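Local coordinates for protein TonB-dependent siderophore receptor (Pseudomonas aeruginosa 39016, PDB 5NEC) that probably imports iron-loaded siderophores, and siderophore-drug conjugates, across the outer membrane using energy relayed by TonB, at residues N408-P411 with H412-W415; A66-S69 with L70-L74; D291-D294 with S295-I298; D442-E445 with Q446-V449. All blocks are in the same frame, centred on the assembly; numbering follows the deposited sequence.

Interaction 1 (N408-P411 with H412-W415); sequences NPNP and HDPW
N410 and D413 close a type I beta turn, and the evidence falls into direct bonds, side-chain approaches and water bridges. Of the direct bonds, the turn's own, D413 N to N410 O, is weak at 3.3 Å. A second comes from the N410 side chain: with CG anti to its own backbone nitrogen (chi1 -178°), the amide folds forward and OD1 accepts from H412 N at 3.2 Å, an Asx turn laid over the beta turn. The donor stands 67° out of the amide's carbonyl plane, so the bond does not use a lone-pair direction.

Among the side-chain approaches, the same OD1 sits at the edge of the H412 ring, near its plane and 3.7 Å from CD2, while the two side chains run roughly perpendicular. On the amide's other branch, N410 ND2 comes to 3.1 Å from D413 OD1, the amide and carboxylate planes being 73° apart.

Two waters tie the turn together. One accepts from N410 N and donates to D413 OD2 at 2.6 Å; the other donates to P411 O and, also at 2.6 Å, to D413 O.

The turn lies in the loop joining strands 403-405 and 419-421. R330 of strand 327-354 forms a salt bridge with D413 OD2 and a weak hydrogen bond with N410 O, while P411 bonds to T272 of another loop.

Interaction 2 (A66-S69 with L70-L74); sequences AAVS and LQDAL
D72 reaches back from the first turn of helix 70-74 to V68, and its side chain can be traced atom by atom. CB lies 3.4 Å from S69 OG. From there CG, turned roughly anti to the backbone nitrogen of D72 (chi1 -154°), heads toward the preceding residues and comes 3.9 Å from A67 CA. The carboxylate then divides its work. OD2 accepts from V68 N at 3.2 Å, met on its anti side and 29° out of the carboxylate plane, with A67 CA also close by at 3.5 Å. OD1 is taken by a salt bridge with R75, one residue past the segment; the two oxygens thus serve different partners, which should limit rotation of the group.

The backbone of D72 is gripped as well. D72 N donates to S69 OG at 3.3 Å with an N-H...O angle of 164°, which makes S69 the N-cap; A73 N then bonds to S69 O at 3.1 Å. Beside this polar set, A67 CB packs against A73 CB at 3.8 Å.

A66, of positive phi, follows helix 59-64 in a Schellman motif, so residues 66-69 link two short helices of the plug. Helix 70-74 rests L70, A73 and L74 on I127 of strand 124-130; L70 and L74 also touch strand 146-151, and L74 reaches strand 80-83.

Interaction 3 (D291-D294 with S295-I298); sequences DLTD and SLTI
D291 pairs with T297 as an antiparallel, non-hydrogen-bonded pair whose CA atoms are 4.3 Å apart. Their side chains run side by side in the same direction, and T297 OG1 donates to D291 OD1 at 2.7 Å. The hydroxyl arrives from above the carboxylate, 42° out of its plane. D291 OD1 also takes part in a salt bridge with R226 of the adjoining strand 225-238, so one oxygen serves two donors and ties the turn to its neighbour.

At L292 the chain begins to turn. L292 N donates to L296 O at 2.8 Å, and T293 N adds a weak bond of 3.3 Å to the same oxygen; these are two successive N-H groups directed at one carbonyl, an arrangement resembling a classic beta bulge. The L292 side chain slants across that of I298, CD1 lying 4.0 Å from I298 CB, an apolar contact at the surface.

T293 carries its hydroxyl between its own N and carbonyl carbon (chi1 65°), which aims OG1 into the bend. There it accepts from S295 N at 3.1 Å, forming an ST turn, and lies against L296 CB at 3.4 Å.

D294 follows, its OD1 receiving a long, weak bond from S295 OG.

Taken together, the short reversal between strands 276-291 and 296-316, with a side-chain oxygen bracing the bend, is a tight beta hairpin. Such brief turns join neighbouring strands of the TonB-dependent receptor barrel at what is probably its periplasmic rim.

Interaction 4 (D442-E445 with Q446-V449); sequences DLNE and QWQV
L443 and W447 meet across a tight beta hairpin of the barrel, where strand 426-444 turns into strand 447-464; the short strand axes lie 4.8 Å apart, at 157° between their directions.

The backbone bonds come first. L443 N donates to W447 O at 2.9 Å, and N444 N adds a weak bond to the same oxygen. W447 N returns an equally weak bond to N444 O.

A side-chain bond spans the bend. N444 CG sits between its own N and carbonyl carbon (chi1 57°), a torsion that points OD1 back over the bend, where it accepts from Q446 N at 2.8 Å, an Asx turn. The same oxygen lies 3.0 Å from W447 N and at the edge of the indole, 3.5 Å from CD1; W447 also stacks its ring on W488.

Apolar contacts line the side of L443, where CB meets W447 CB at 4.0 Å and CD1 reaches V449 CG2 at 3.8 Å.

D442 and Q448, an antiparallel non-hydrogen-bonded pair, extend side by side with carboxylate and amide planes 86° apart, and D442 OD1 rests 3.4 Å from Q448 CG.

In the fold
Along the chain the order is interaction 2, 3, 1, 4. Interaction 2 belongs to the plug, its centre 9 Å from that of the chain, whereas the other three belong to the barrel domain, 33 to 34 Å out. Interactions 3 and 4 are hairpin turns at the same end, with centres 24 Å apart and nearest atoms about 13 Å apart, interaction 3 joining strands 276-291 and 296-316, interaction 4 strands 426-444 and 447-464. Interaction 1 lies on the other side of the chain's centre, 64 Å and 67 Å from them between centres, consistent with an extracellular loop opposite short periplasmic turns. The plug contact sits between these ends, within the barrel.

Interaction 1 (N408-P411 with H412-W415)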
loop_
_atom_site.group_PDB
_atom_site.type_symbol
_atom_site.label_atom_id
_atom_site.label_comp_id
_atom_site.label_asym_id
_atom_site.label_seq_id
_atom_site.Cartn_x
_atom_site.Cartn_y
_atom_site.Cartn_z
ATOM N N ASN A 408 -10.815 -4.052 31.596
ATOM C CA ASN A 408 -11.721 -5.153 31.203
ATOM C C ASN A 408 -12.973 -4.699 30.463
ATOM O O ASN A 408 -14.094 -4.889 30.949
ATOM C CB ASN A 408 -12.111 -5.978 32.425
ATOM C CG ASN A 408 -10.910 -6.594 33.109
ATOM O OD1 ASN A 408 -10.659 -6.341 34.270
ATOM N ND2 ASN A 408 -10.125 -7.334 32.372
ATOM N N PRO A 409 -12.797 -4.125 29.260
ATOM C CA PRO A 409 -13.969 -3.626 28.523
ATOM C C PRO A 409 -14.852 -4.767 28.034
ATOM O O PRO A 409 -14.346 -5.863 27.785
ATOM C CB PRO A 409 -13.343 -2.909 27.336
ATOM C CG PRO A 409 -12.075 -3.671 27.103
ATOM C CD PRO A 409 -11.564 -4.015 28.470
ATOM N N ASN A 410 -16.156 -4.495 27.918
ATOM C CA ASN A 410 -17.123 -5.444 27.369
ATOM C C ASN A 410 -17.648 -4.985 25.989
ATOM O O ASN A 410 -18.511 -4.105 25.902
ATOM C CB ASN A 410 -18.302 -5.622 28.317
ATOM C CG ASN A 410 -19.304 -6.647 27.797
ATOM O OD1 ASN A 410 -19.015 -7.437 26.880
ATOM N ND2 ASN A 410 -20.485 -6.636 28.374
ATOM N N PRO A 411 -17.153 -5.604 24.904
ATOM C CA PRO A 411 -17.601 -5.171 23.574
ATOM C C PRO A 411 -19.077 -5.446 23.236
ATOM O O PRO A 411 -19.599 -4.856 22.281
ATOM C CB PRO A 411 -16.698 -5.937 22.614
ATOM C CG PRO A 411 -15.631 -6.553 23.426
ATOM C CD PRO A 411 -16.065 -6.591 24.850
ATOM N N HIS A 412 -19.725 -6.330 23.989
ATOM C CA HIS A 412 -21.129 -6.674 23.757
ATOM C C HIS A 412 -22.144 -5.751 24.457
ATOM O O HIS A 412 -23.337 -5.934 24.281
ATOM C CB HIS A 412 -21.389 -8.110 24.185
ATOM C CG HIS A 412 -20.487 -9.108 23.531
ATOM N ND1 HIS A 412 -20.608 -9.469 22.203
ATOM C CD2 HIS A 412 -19.451 -9.825 24.023
ATOM C CE1 HIS A 412 -19.684 -10.362 21.904
ATOM N NE2 HIS A 412 -18.963 -10.588 22.986
ATOM N N ASP A 413 -21.678 -4.760 25.224
ATOM C CA ASP A 413 -22.558 -3.793 25.862
ATOM C C ASP A 413 -23.646 -3.373 24.881
ATOM O O ASP A 413 -23.333 -3.003 23.734
ATOM C CB ASP A 413 -21.785 -2.534 26.269
ATOM C CG ASP A 413 -20.980 -2.707 27.556
ATOM O OD1 ASP A 413 -21.275 -3.623 28.354
ATOM O OD2 ASP A 413 -20.034 -1.905 27.767
ATOM N N PRO A 414 -24.927 -3.395 25.320
ATOM C CA PRO A 414 -26.074 -3.018 24.470
ATOM C C PRO A 414 -26.249 -1.502 24.380
ATOM O O PRO A 414 -27.279 -0.936 24.813
ATOM C CB PRO A 414 -27.253 -3.673 25.188
ATOM C CG PRO A 414 -26.875 -3.603 26.631
ATOM C CD PRO A 414 -25.378 -3.754 26.681
ATOM N N TRP A 415 -25.229 -0.846 23.834
ATOM C CA TRP A 415 -25.303 0.581 23.505
ATOM C C TRP A 415 -26.545 0.833 22.623
ATOM O O TRP A 415 -26.907 0.001 21.809
ATOM C CB TRP A 415 -24.003 0.989 22.794
ATOM C CG TRP A 415 -23.931 2.407 22.405
ATOM C CD1 TRP A 415 -23.378 3.425 23.107
ATOM C CD2 TRP A 415 -24.414 2.975 21.190
ATOM N NE1 TRP A 415 -23.509 4.603 22.421
ATOM C CE2 TRP A 415 -24.135 4.348 21.232
ATOM C CE3 TRP A 415 -25.067 2.453 20.072
ATOM C CZ2 TRP A 415 -24.483 5.208 20.199
ATOM C CZ3 TRP A 415 -25.415 3.298 19.055
ATOM C CH2 TRP A 415 -25.127 4.666 19.118
HETATM O O HOH W 1 -17.800 -2.305 29.130
HETATM O O HOH W 2 -22.233 -4.145 21.614
#

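Interaction 2 (A66-S69 with L70-L74)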
loop_
_atom_site.group_PDB
_atom_site.type_symbol
_atom_site.label_atom_id
_atom_site.label_comp_id
_atom_site.label_asym_id
_atom_site.label_seq_id
_atom_site.Cartn_x
_atom_site.Cartn_y
_atom_site.Cartn_z
ATOM N N ALA A 66 2.639 -15.795 2.348
ATOM C CA ALA A 66 1.177 -15.953 2.496
ATOM C C ALA A 66 0.466 -14.640 2.868
ATOM O O ALA A 66 -0.508 -14.642 3.604
ATOM C CB ALA A 66 0.851 -17.055 3.489
ATOM N N ALA A 67 0.956 -13.532 2.314
ATOM C CA ALA A 67 0.357 -12.219 2.478
ATOM C C ALA A 67 -1.080 -12.220 1.988
ATOM O O ALA A 67 -1.345 -12.693 0.889
ATOM C CB ALA A 67 1.160 -11.181 1.701
ATOM N N VAL A 68 -1.994 -11.695 2.804
ATOM C CA VAL A 68 -3.417 -11.592 2.429
ATOM C C VAL A 68 -3.835 -10.153 2.122
ATOM O O VAL A 68 -5.014 -9.896 1.881
ATOM C CB VAL A 68 -4.353 -12.233 3.494
ATOM C CG1 VAL A 68 -4.035 -13.710 3.643
ATOM C CG2 VAL A 68 -4.257 -11.538 4.847
ATOM N N SER A 69 -2.887 -9.220 2.147
ATOM C CA SER A 69 -3.181 -7.822 1.830
ATOM C C SER A 69 -1.940 -7.097 1.358
ATOM O O SER A 69 -0.822 -7.618 1.467
ATOM C CB SER A 69 -3.765 -7.092 3.040
ATOM O OG SER A 69 -2.768 -6.861 4.016
ATOM N N LEU A 70 -2.161 -5.894 0.842
ATOM C CA LEU A 70 -1.089 -5.005 0.366
ATOM C C LEU A 70 -0.125 -4.625 1.474
ATOM O O LEU A 70 1.063 -4.667 1.260
ATOM C CB LEU A 70 -1.683 -3.737 -0.280
ATOM C CG LEU A 70 -0.722 -2.675 -0.811
ATOM C CD1 LEU A 70 0.200 -3.233 -1.883
ATOM C CD2 LEU A 70 -1.513 -1.509 -1.395
ATOM N N GLN A 71 -0.642 -4.274 2.652
ATOM C CA GLN A 71 0.202 -3.937 3.822
ATOM C C GLN A 71 1.040 -5.109 4.321
ATOM O O GLN A 71 2.226 -4.951 4.580
ATOM C CB GLN A 71 -0.634 -3.468 5.000
ATOM C CG GLN A 71 -1.433 -2.226 4.747
ATOM C CD GLN A 71 -2.061 -1.686 6.011
ATOM O OE1 GLN A 71 -1.584 -1.928 7.140
ATOM N NE2 GLN A 71 -3.145 -0.927 5.833
ATOM N N ASP A 72 0.391 -6.257 4.491
ATOM C CA ASP A 72 1.040 -7.528 4.843
ATOM C C ASP A 72 2.248 -7.788 3.917
ATOM O O ASP A 72 3.354 -8.076 4.378
ATOM C CB ASP A 72 -0.001 -8.660 4.708
ATOM C CG ASP A 72 0.274 -9.875 5.594
ATOM O OD1 ASP A 72 1.266 -9.904 6.370
ATOM O OD2 ASP A 72 -0.558 -10.819 5.503
ATOM N N ALA A 73 2.024 -7.627 2.614
ATOM C CA ALA A 73 3.048 -7.869 1.599
ATOM C C ALA A 73 4.183 -6.847 1.651
ATOM O O ALA A 73 5.345 -7.214 1.444
ATOM C CB ALA A 73 2.423 -7.881 0.204
ATOM N N LEU A 74 3.848 -5.581 1.924
ATOM C CA LEU A 74 4.857 -4.512 1.972
ATOM C C LEU A 74 5.751 -4.523 3.225
ATOM O O LEU A 74 6.730 -3.796 3.269
ATOM C CB LEU A 74 4.220 -3.130 1.768
ATOM C CG LEU A 74 3.727 -2.828 0.351
ATOM C CD1 LEU A 74 2.841 -1.584 0.369
ATOM C CD2 LEU A 74 4.870 -2.661 -0.657
#

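Interaction 3 (D291-D294 with S295-I298)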
loop_
_atom_site.group_PDB
_atom_site.type_symbol
_atom_site.label_atom_id
_atom_site.label_comp_id
_atom_site.label_asym_id
_atom_site.label_seq_id
_atom_site.Cartn_x
_atom_site.Cartn_y
_atom_site.Cartn_z
ATOM N N ASP A 291 0.722 -1.559 -32.756
ATOM C CA ASP A 291 2.080 -1.285 -33.261
ATOM C C ASP A 291 2.006 -0.540 -34.609
ATOM O O ASP A 291 1.557 -1.090 -35.613
ATOM C CB ASP A 291 2.877 -2.588 -33.343
ATOM C CG ASP A 291 2.964 -3.297 -31.990
ATOM O OD1 ASP A 291 2.813 -2.628 -30.943
ATOM O OD2 ASP A 291 3.166 -4.518 -31.941
ATOM N N LEU A 292 2.377 0.739 -34.596
ATOM C CA LEU A 292 2.350 1.572 -35.787
ATOM C C LEU A 292 3.496 1.243 -36.726
ATOM O O LEU A 292 3.332 1.302 -37.946
ATOM C CB LEU A 292 2.453 3.046 -35.413
ATOM C CG LEU A 292 1.267 3.614 -34.662
ATOM C CD1 LEU A 292 1.682 4.926 -34.022
ATOM C CD2 LEU A 292 0.093 3.830 -35.601
ATOM N N THR A 293 4.667 0.980 -36.144
ATOM C CA THR A 293 5.835 0.509 -36.875
ATOM C C THR A 293 6.511 -0.540 -35.996
ATOM O O THR A 293 5.993 -0.906 -34.948
ATOM C CB THR A 293 6.817 1.660 -37.197
ATOM O OG1 THR A 293 7.362 2.206 -35.987
ATOM C CG2 THR A 293 6.137 2.773 -37.973
ATOM N N ASP A 294 7.657 -1.036 -36.439
ATOM C CA ASP A 294 8.517 -1.880 -35.592
ATOM C C ASP A 294 9.184 -1.115 -34.420
ATOM O O ASP A 294 9.709 -1.751 -33.505
ATOM C CB ASP A 294 9.561 -2.669 -36.427
ATOM C CG ASP A 294 10.392 -1.781 -37.382
ATOM O OD1 ASP A 294 10.387 -0.532 -37.251
ATOM O OD2 ASP A 294 11.039 -2.346 -38.303
ATOM N N SER A 295 9.153 0.223 -34.448
ATOM C CA SER A 295 9.740 1.065 -33.397
ATOM C C SER A 295 8.747 1.878 -32.571
ATOM O O SER A 295 9.180 2.647 -31.712
ATOM C CB SER A 295 10.712 2.064 -34.029
ATOM O OG SER A 295 11.659 1.399 -34.817
ATOM N N LEU A 296 7.442 1.733 -32.834
ATOM C CA LEU A 296 6.419 2.636 -32.288
ATOM C C LEU A 296 5.119 1.910 -31.968
ATOM O O LEU A 296 4.484 1.358 -32.865
ATOM C CB LEU A 296 6.117 3.761 -33.289
ATOM C CG LEU A 296 7.209 4.808 -33.527
ATOM C CD1 LEU A 296 6.839 5.705 -34.703
ATOM C CD2 LEU A 296 7.434 5.642 -32.266
ATOM N N THR A 297 4.707 1.953 -30.700
ATOM C CA THR A 297 3.404 1.460 -30.247
ATOM C C THR A 297 2.571 2.616 -29.683
ATOM O O THR A 297 3.074 3.440 -28.923
ATOM C CB THR A 297 3.561 0.379 -29.152
ATOM O OG1 THR A 297 4.317 -0.723 -29.675
ATOM C CG2 THR A 297 2.195 -0.136 -28.674
ATOM N N ILE A 298 1.306 2.669 -30.092
ATOM C CA ILE A 298 0.331 3.605 -29.535
ATOM C C ILE A 298 -0.640 2.828 -28.663
ATOM O O ILE A 298 -1.051 1.722 -29.008
ATOM C CB ILE A 298 -0.424 4.432 -30.612
ATOM C CG1 ILE A 298 -1.237 5.538 -29.936
ATOM C CG2 ILE A 298 -1.352 3.578 -31.479
ATOM C CD1 ILE A 298 -1.845 6.524 -30.898
#

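Interaction 4 (D442-E445 with Q446-V449)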
loop_
_atom_site.group_PDB
_atom_site.type_symbol
_atom_site.label_atom_id
_atom_site.label_comp_id
_atom_site.label_asym_id
_atom_site.label_seq_id
_atom_site.Cartn_x
_atom_site.Cartn_y
_atom_site.Cartn_z
ATOM N N ASP A 442 21.047 6.037 -24.934
ATOM C CA ASP A 442 22.304 5.265 -24.804
ATOM C C ASP A 442 23.373 6.017 -25.549
ATOM O O ASP A 442 23.355 6.050 -26.778
ATOM C CB ASP A 442 22.213 3.867 -25.408
ATOM C CG ASP A 442 21.251 2.970 -24.688
ATOM O OD1 ASP A 442 21.189 3.033 -23.438
ATOM O OD2 ASP A 442 20.557 2.183 -25.379
ATOM N N LEU A 443 24.293 6.633 -24.809
ATOM C CA LEU A 443 25.410 7.368 -25.407
ATOM C C LEU A 443 26.448 6.385 -25.972
ATOM O O LEU A 443 26.877 6.523 -27.109
ATOM C CB LEU A 443 26.023 8.345 -24.400
ATOM C CG LEU A 443 25.050 9.413 -23.869
ATOM C CD1 LEU A 443 25.707 10.243 -22.774
ATOM C CD2 LEU A 443 24.535 10.323 -24.972
ATOM N N ASN A 444 26.841 5.409 -25.158
ATOM C CA ASN A 444 27.584 4.212 -25.602
ATOM C C ASN A 444 27.240 3.079 -24.633
ATOM O O ASN A 444 26.311 3.231 -23.844
ATOM C CB ASN A 444 29.103 4.471 -25.699
ATOM C CG ASN A 444 29.718 4.963 -24.395
ATOM O OD1 ASN A 444 29.308 4.587 -23.286
ATOM N ND2 ASN A 444 30.724 5.811 -24.526
ATOM N N GLU A 445 27.956 1.956 -24.666
ATOM C CA GLU A 445 27.631 0.858 -23.733
ATOM C C GLU A 445 27.961 1.154 -22.249
ATOM O O GLU A 445 27.480 0.432 -21.380
ATOM C CB GLU A 445 28.205 -0.509 -24.198
ATOM C CG GLU A 445 29.713 -0.717 -24.069
ATOM C CD GLU A 445 30.471 -0.383 -25.345
ATOM O OE1 GLU A 445 30.238 0.713 -25.911
ATOM O OE2 GLU A 445 31.308 -1.212 -25.780
ATOM N N GLN A 446 28.755 2.194 -21.965
ATOM C CA GLN A 446 29.020 2.640 -20.579
ATOM C C GLN A 446 28.205 3.833 -20.056
ATOM O O GLN A 446 28.235 4.081 -18.870
ATOM C CB GLN A 446 30.506 2.974 -20.366
ATOM C CG GLN A 446 31.428 1.770 -20.359
ATOM C CD GLN A 446 32.353 1.789 -21.547
ATOM O OE1 GLN A 446 32.163 1.061 -22.529
ATOM N NE2 GLN A 446 33.356 2.656 -21.480
ATOM N N TRP A 447 27.513 4.578 -20.906
ATOM C CA TRP A 447 26.852 5.817 -20.480
ATOM C C TRP A 447 25.419 5.928 -20.990
ATOM O O TRP A 447 25.164 5.720 -22.175
ATOM C CB TRP A 447 27.658 7.033 -20.944
ATOM C CG TRP A 447 28.961 7.182 -20.240
ATOM C CD1 TRP A 447 30.187 6.808 -20.705
ATOM C CD2 TRP A 447 29.177 7.736 -18.938
ATOM N NE1 TRP A 447 31.153 7.093 -19.773
ATOM C CE2 TRP A 447 30.563 7.666 -18.680
ATOM C CE3 TRP A 447 28.335 8.281 -17.960
ATOM C CZ2 TRP A 447 31.127 8.123 -17.486
ATOM C CZ3 TRP A 447 28.892 8.733 -16.780
ATOM C CH2 TRP A 447 30.276 8.654 -16.552
ATOM N N GLN A 448 24.495 6.251 -20.083
ATOM C CA GLN A 448 23.094 6.524 -20.416
ATOM C C GLN A 448 22.623 7.795 -19.717
ATOM O O GLN A 448 23.053 8.080 -18.600
ATOM C CB GLN A 448 22.194 5.380 -19.966
ATOM C CG GLN A 448 22.599 4.018 -20.487
ATOM C CD GLN A 448 21.737 2.886 -19.975
ATOM O OE1 GLN A 448 22.257 1.813 -19.674
ATOM N NE2 GLN A 448 20.418 3.101 -19.879
ATOM N N VAL A 449 21.740 8.546 -20.371
ATOM C CA VAL A 449 21.124 9.735 -19.784
ATOM C C VAL A 449 19.618 9.587 -19.829
ATOM O O VAL A 449 19.079 9.244 -20.870
ATOM C CB VAL A 449 21.522 11.008 -20.546
ATOM C CG1 VAL A 449 20.709 12.207 -20.072
ATOM C CG2 VAL A 449 23.006 11.269 -20.376
#